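Local structure of Lin0012 protein (Listeria innocua, 3K17) at residues Leu68-Gly72 with Glu73-Phe77; Lys256-Ile259 with Gln260-Thr264; Leu297-Leu300 with Ala301-Ala304. The protein probably phosphorylates phosphomevalonate with ATP, as a GHMP-type kinase of the mevalonate route to isopentenyl diphosphate. One frame throughout, in Å; residues are numbered along the deposited sequence.

Interaction 1: residues Leu68-Gly72 with Glu73-Phe77; sequences LKPDG and EHWTF
The backbone folds back between Gly72 and Trp75, where Trp75 N gives a fairly straight hydrogen bond (161° at the hydrogen) to Gly72 O at 3.3 Å. Glu73 and His74 occupy the two corner positions of this type I beta turn. The side chain of Trp75 comes back over the preceding loop, its CG anti to the carbonyl carbon and beside the backbone N (chi1 -70°), and there it meets Pro70. Pro70 CG presses on Trp75 CB at 3.4 Å, while Pro70 CB sits over one face of the indole in a CH-pi contact, 4.2 Å from the centroid of the five-membered ring and 27° off its normal. The glycine borders the same ring at its edge: Gly72 O lies near the ring plane, 3.5 Å from Trp75 CD1, and Gly72 CA is 3.6 Å from that carbon. Proline and turn thus hem in the five-membered ring; Tyr56 stacks with the Trp75 indole, and Ile53 and Val60 also touch this side chain. Tyr56 OH also takes up His74 N, which ties the turn to an earlier part of the same loop. One residue on, Thr76 OG1 donates to Glu73 O at 2.9 Å from above the carbonyl plane, supplementing a weak bond from Thr76 N to the same oxygen. Thr76 also packs on His185 of the second subunit, so the turn lies beside a subunit interface. The whole is a beta turn leading a surface loop into helix 76-91, with a proline-tryptophan CH-pi contact across the junction, in the N-terminal part of a GHMP-kinase fold.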
# COMPACT_ATOMS: atom_id res chain seq x y z
N LEU A 68 12.22 21.12 -4.09
CA LEU A 68 11.89 21.07 -2.68
C LEU A 68 10.60 20.25 -2.61
O LEU A 68 9.57 20.65 -3.14
CB LEU A 68 11.67 22.48 -2.11
CG LEU A 68 11.10 22.55 -0.69
CD1 LEU A 68 12.03 21.82 0.29
CD2 LEU A 68 10.93 24.00 -0.29
N LYS A 69 10.67 19.09 -1.98
CA LYS A 69 9.48 18.25 -1.88
C LYS A 69 9.39 17.59 -0.51
O LYS A 69 9.49 16.37 -0.40
CB LYS A 69 9.49 17.18 -2.98
CG LYS A 69 10.81 16.43 -3.15
CD LYS A 69 10.63 15.22 -4.06
CE LYS A 69 11.95 14.51 -4.36
NZ LYS A 69 12.75 15.23 -5.40
N PRO A 70 9.16 18.39 0.54
CA PRO A 70 9.05 17.86 1.91
C PRO A 70 7.79 17.01 2.12
O PRO A 70 6.88 17.03 1.30
CB PRO A 70 9.07 19.13 2.76
CG PRO A 70 8.37 20.13 1.88
CD PRO A 70 8.94 19.85 0.51
N ASP A 71 7.75 16.26 3.21
CA ASP A 71 6.60 15.41 3.49
C ASP A 71 5.40 16.13 4.12
O ASP A 71 4.26 15.79 3.83
CB ASP A 71 7.02 14.24 4.39
CG ASP A 71 7.96 13.27 3.69
OD1 ASP A 71 7.62 12.80 2.58
OD2 ASP A 71 9.04 12.97 4.24
N GLY A 72 5.67 17.11 4.97
CA GLY A 72 4.59 17.83 5.62
C GLY A 72 3.58 18.50 4.70
O GLY A 72 3.94 19.18 3.74
N GLU A 73 2.30 18.31 5.00
CA GLU A 73 1.22 18.88 4.21
C GLU A 73 1.20 20.41 4.20
O GLU A 73 0.78 21.02 3.22
CB GLU A 73 -0.12 18.37 4.75
CG GLU A 73 -1.34 19.13 4.25
CD GLU A 73 -2.60 18.79 5.03
OE1 GLU A 73 -2.95 17.60 5.09
OE2 GLU A 73 -3.23 19.72 5.59
N HIS A 74 1.64 21.02 5.29
CA HIS A 74 1.62 22.47 5.37
C HIS A 74 2.73 23.20 4.63
O HIS A 74 2.77 24.43 4.62
CB HIS A 74 1.57 22.90 6.83
CG HIS A 74 0.35 22.42 7.54
ND1 HIS A 74 0.21 21.11 7.96
CD2 HIS A 74 -0.82 23.03 7.83
CE1 HIS A 74 -0.99 20.94 8.47
NE2 HIS A 74 -1.64 22.09 8.41
N TRP A 75 3.62 22.44 4.00
CA TRP A 75 4.73 23.01 3.24
C TRP A 75 4.31 23.26 1.78
O TRP A 75 4.94 24.02 1.06
CB TRP A 75 5.93 22.04 3.19
CG TRP A 75 6.66 21.84 4.49
CD1 TRP A 75 6.67 20.71 5.26
CD2 TRP A 75 7.50 22.79 5.15
NE1 TRP A 75 7.47 20.90 6.36
CE2 TRP A 75 8.00 22.17 6.32
CE3 TRP A 75 7.89 24.11 4.87
CZ2 TRP A 75 8.86 22.82 7.21
CZ3 TRP A 75 8.76 24.76 5.75
CH2 TRP A 75 9.23 24.11 6.90
N THR A 76 3.25 22.58 1.36
CA THR A 76 2.81 22.64 -0.02
C THR A 76 2.76 23.99 -0.73
O THR A 76 3.39 24.14 -1.77
CB THR A 76 1.45 21.92 -0.19
OG1 THR A 76 1.52 20.64 0.45
CG2 THR A 76 1.17 21.68 -1.66
N PHE A 77 2.06 24.98 -0.18
CA PHE A 77 1.99 26.26 -0.88
C PHE A 77 3.35 26.90 -1.11
O PHE A 77 3.65 27.30 -2.23
CB PHE A 77 1.07 27.25 -0.16
CG PHE A 77 -0.40 27.02 -0.43
CD1 PHE A 77 -0.94 27.31 -1.68
CD2 PHE A 77 -1.22 26.49 0.56
CE1 PHE A 77 -2.30 27.09 -1.95
CE2 PHE A 77 -2.59 26.27 0.30
CZ PHE A 77 -3.12 26.57 -0.96

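Interaction 2: residues Lys256-Ile259 with Gln260-Thr264; sequences KQII and QAFHT
Gln257 O receives Ala261 N at 2.8 Å, the shortest hydrogen bond between residues 256-259 and 260-264, in the i to i+4 ladder of alpha helix 241-264. Lys256, Ile258 and Ile259 offer their carbonyls to Gln260, Phe262 and His263 in the same way. On the buried side Ile258 and Phe262 run side by side, Ile258 CG1 lying 4.2 Å from Phe262 CD2. Ile258 O meets the edge of that ring in its plane, 3.4 Å from CD2. Both side chains, with Ile259, rest on Ile31 of strand 29-35, and Ile258 also touches Leu270 of helix 267-288. The outer pair is Ile259 and His263. Ile259 CG2, anti to the backbone N, passes under the imidazole, 3.5 Å from His263 CE1 and 3.9 Å from the ring centroid, a CH-pi contact. Ile259 O lies beneath the same face, nearer the rim, 3.4 Å from His263 CG. The ring's rotation is further fixed by the hydrogen bond of its NE2 with Glu206. Near the helix end two groups of Thr264 grip one carbonyl: Gln260 O accepts both Thr264 N and Thr264 OG1, each at 2.8 Å, the hydroxyl approaching from above the carbonyl plane.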
# COMPACT_ATOMS: atom_id res chain seq x y z
N LYS A 256 -20.23 46.32 -12.09
CA LYS A 256 -20.12 47.46 -13.00
C LYS A 256 -20.42 48.74 -12.22
O LYS A 256 -19.69 49.73 -12.33
CB LYS A 256 -21.12 47.29 -14.15
CG LYS A 256 -20.97 48.32 -15.27
CD LYS A 256 -21.83 47.94 -16.47
CE LYS A 256 -21.39 46.59 -17.07
NZ LYS A 256 -19.97 46.60 -17.52
N GLN A 257 -21.48 48.70 -11.41
CA GLN A 257 -21.88 49.83 -10.59
C GLN A 257 -20.82 50.23 -9.57
O GLN A 257 -20.41 51.40 -9.49
CB GLN A 257 -23.17 49.50 -9.83
CG GLN A 257 -24.43 49.51 -10.67
CD GLN A 257 -25.62 48.92 -9.93
OE1 GLN A 257 -25.84 49.22 -8.75
NE2 GLN A 257 -26.38 48.08 -10.61
N ILE A 258 -20.36 49.26 -8.79
CA ILE A 258 -19.37 49.53 -7.77
C ILE A 258 -18.08 50.08 -8.39
O ILE A 258 -17.43 50.95 -7.82
CB ILE A 258 -19.10 48.26 -6.91
CG1 ILE A 258 -18.37 48.66 -5.62
CG2 ILE A 258 -18.28 47.24 -7.69
CD1 ILE A 258 -18.39 47.58 -4.55
N ILE A 259 -17.70 49.57 -9.56
CA ILE A 259 -16.49 50.08 -10.21
C ILE A 259 -16.72 51.55 -10.58
O ILE A 259 -15.82 52.39 -10.45
CB ILE A 259 -16.13 49.27 -11.49
CG1 ILE A 259 -15.57 47.90 -11.09
CG2 ILE A 259 -15.10 50.02 -12.33
CD1 ILE A 259 -15.19 47.02 -12.25
N GLN A 260 -17.93 51.86 -11.02
CA GLN A 260 -18.30 53.24 -11.36
C GLN A 260 -18.16 54.07 -10.08
O GLN A 260 -17.56 55.14 -10.09
CB GLN A 260 -19.75 53.28 -11.85
CG GLN A 260 -20.26 54.67 -12.22
CD GLN A 260 -21.73 54.64 -12.58
OE1 GLN A 260 -22.18 53.79 -13.34
NE2 GLN A 260 -22.50 55.58 -12.02
N ALA A 261 -18.72 53.56 -8.99
CA ALA A 261 -18.67 54.24 -7.70
C ALA A 261 -17.24 54.58 -7.30
O ALA A 261 -16.98 55.66 -6.76
CB ALA A 261 -19.33 53.38 -6.63
N PHE A 262 -16.32 53.66 -7.56
CA PHE A 262 -14.91 53.87 -7.23
C PHE A 262 -14.33 54.95 -8.13
O PHE A 262 -13.73 55.92 -7.66
CB PHE A 262 -14.13 52.56 -7.41
CG PHE A 262 -13.90 51.80 -6.13
CD1 PHE A 262 -12.71 51.94 -5.43
CD2 PHE A 262 -14.88 50.93 -5.64
CE1 PHE A 262 -12.49 51.22 -4.25
CE2 PHE A 262 -14.67 50.20 -4.47
CZ PHE A 262 -13.47 50.35 -3.77
N HIS A 263 -14.51 54.78 -9.43
CA HIS A 263 -14.00 55.74 -10.41
C HIS A 263 -14.51 57.15 -10.15
O HIS A 263 -13.75 58.12 -10.22
CB HIS A 263 -14.40 55.31 -11.82
CG HIS A 263 -13.61 54.15 -12.35
ND1 HIS A 263 -14.02 53.42 -13.45
CD2 HIS A 263 -12.43 53.62 -11.96
CE1 HIS A 263 -13.11 52.49 -13.71
NE2 HIS A 263 -12.14 52.60 -12.83
N THR A 264 -15.80 57.27 -9.83
CA THR A 264 -16.39 58.58 -9.61
C THR A 264 -16.53 59.00 -8.15
O THR A 264 -17.05 60.08 -7.86
CB THR A 264 -17.77 58.68 -10.28
OG1 THR A 264 -18.67 57.73 -9.69
CG2 THR A 264 -17.65 58.37 -11.76

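Interaction 3: residues Leu297-Leu300 with Ala301-Ala304; sequences LKEL and ADSA
Lys298 lays its aliphatic chain across the carboxylate of Asp302, with Lys298 CG 3.3 Å from Asp302 OD2. The two are one turn apart on alpha helix 295-306 and form an i to i+4 salt bridge on its outer side. The lysine is extended as far as CE and bends at its last torsion (chi4 -58°), which swings NZ back to Asp302 OD2 at 2.7 Å, on the syn lone pair of that oxygen. The other oxygen, OD1, makes a salt bridge to Arg278 of helix 267-288, and the carboxylate thus joins two cations and links two helices. These two positive groups would be expected to stabilise its negative charge and to offset Glu299, whose OE2 stands 4.4 Å from Asp302 OD2. The aspartate also folds down on its own helix: Asp302 CG is 3.1 Å from Lys298 O, the carbonyl that accepts Asp302 N at 2.8 Å. On the buried side, Leu300 packs on Ile344 and Ala304 on Leu335 of helix 329-341, while Ala301 touches Arg278. Leu300 O receives Ala304 N at 3.2 Å and also a hydrogen bond from Trp339 NE1, a side-chain tie to helix 329-341. Ser303 N bonds to Glu299 O in the ordinary helical way. Its side chain is turned with OG between the backbone N and the carbonyl carbon (chi1 48°), which brings the hydroxyl up against the preceding turn: Ser303 OG stands 2.7 Å from Glu299 O and 2.7 Å from Leu300 O, two acceptors competing for its single proton.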
# COMPACT_ATOMS: atom_id res chain seq x y z
N LEU A 297 -22.44 37.31 11.07
CA LEU A 297 -22.18 38.16 9.92
C LEU A 297 -23.43 38.98 9.61
O LEU A 297 -23.33 40.12 9.16
CB LEU A 297 -21.77 37.31 8.71
CG LEU A 297 -20.31 36.85 8.77
CD1 LEU A 297 -20.02 35.80 7.70
CD2 LEU A 297 -19.41 38.07 8.59
N LYS A 298 -24.60 38.41 9.86
CA LYS A 298 -25.85 39.12 9.62
C LYS A 298 -25.91 40.33 10.55
O LYS A 298 -26.19 41.45 10.11
CB LYS A 298 -27.05 38.21 9.91
CG LYS A 298 -28.40 38.92 9.74
CD LYS A 298 -29.56 38.01 10.10
CE LYS A 298 -30.90 38.60 9.65
NZ LYS A 298 -31.17 39.94 10.25
N GLU A 299 -25.63 40.11 11.83
CA GLU A 299 -25.64 41.20 12.80
C GLU A 299 -24.59 42.23 12.44
O GLU A 299 -24.79 43.43 12.60
CB GLU A 299 -25.38 40.66 14.21
CG GLU A 299 -26.46 39.75 14.73
CD GLU A 299 -27.83 40.39 14.63
OE1 GLU A 299 -27.99 41.52 15.14
OE2 GLU A 299 -28.75 39.77 14.05
N LEU A 300 -23.45 41.76 11.95
CA LEU A 300 -22.37 42.66 11.57
C LEU A 300 -22.83 43.60 10.45
O LEU A 300 -22.68 44.81 10.55
CB LEU A 300 -21.15 41.84 11.14
CG LEU A 300 -19.89 42.59 10.69
CD1 LEU A 300 -18.67 41.69 10.88
CD2 LEU A 300 -20.03 43.01 9.24
N ALA A 301 -23.40 43.03 9.39
CA ALA A 301 -23.87 43.82 8.26
C ALA A 301 -25.09 44.66 8.60
O ALA A 301 -25.20 45.81 8.17
CB ALA A 301 -24.17 42.91 7.07
N ASP A 302 -26.02 44.11 9.37
CA ASP A 302 -27.21 44.86 9.75
C ASP A 302 -26.84 46.13 10.50
O ASP A 302 -27.34 47.21 10.20
CB ASP A 302 -28.15 44.02 10.60
CG ASP A 302 -28.91 43.00 9.78
OD1 ASP A 302 -29.00 43.19 8.55
OD2 ASP A 302 -29.42 42.03 10.37
N SER A 303 -25.94 46.00 11.47
CA SER A 303 -25.52 47.15 12.25
C SER A 303 -24.83 48.18 11.36
O SER A 303 -24.96 49.39 11.57
CB SER A 303 -24.59 46.71 13.39
OG SER A 303 -23.59 45.82 12.92
N ALA A 304 -24.10 47.70 10.35
CA ALA A 304 -23.42 48.60 9.42
C ALA A 304 -24.48 49.39 8.65
O ALA A 304 -24.33 50.59 8.41
CB ALA A 304 -22.55 47.81 8.46

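Followed from the N terminus, the three contacts come in series; none nests in or crosses another, and each is local, between residues three to five apart, and closes no long loop. Interaction 1 shapes the passage from the loop after strand 50-52 into helix 76-91. Interaction 2 lies in the last turns of helix 241-264, just before helix 267-288, and rests on strand 29-35 of the large mixed sheet. Interaction 3, on helix 295-306, leans on helices 267-288 and 329-341. Helix 267-288 therefore touches both later contacts, whose centres are about 23 Å apart. Interaction 1 is on the opposite side of the chain's centre from both, its centre about 41 Å and 39 Å from theirs.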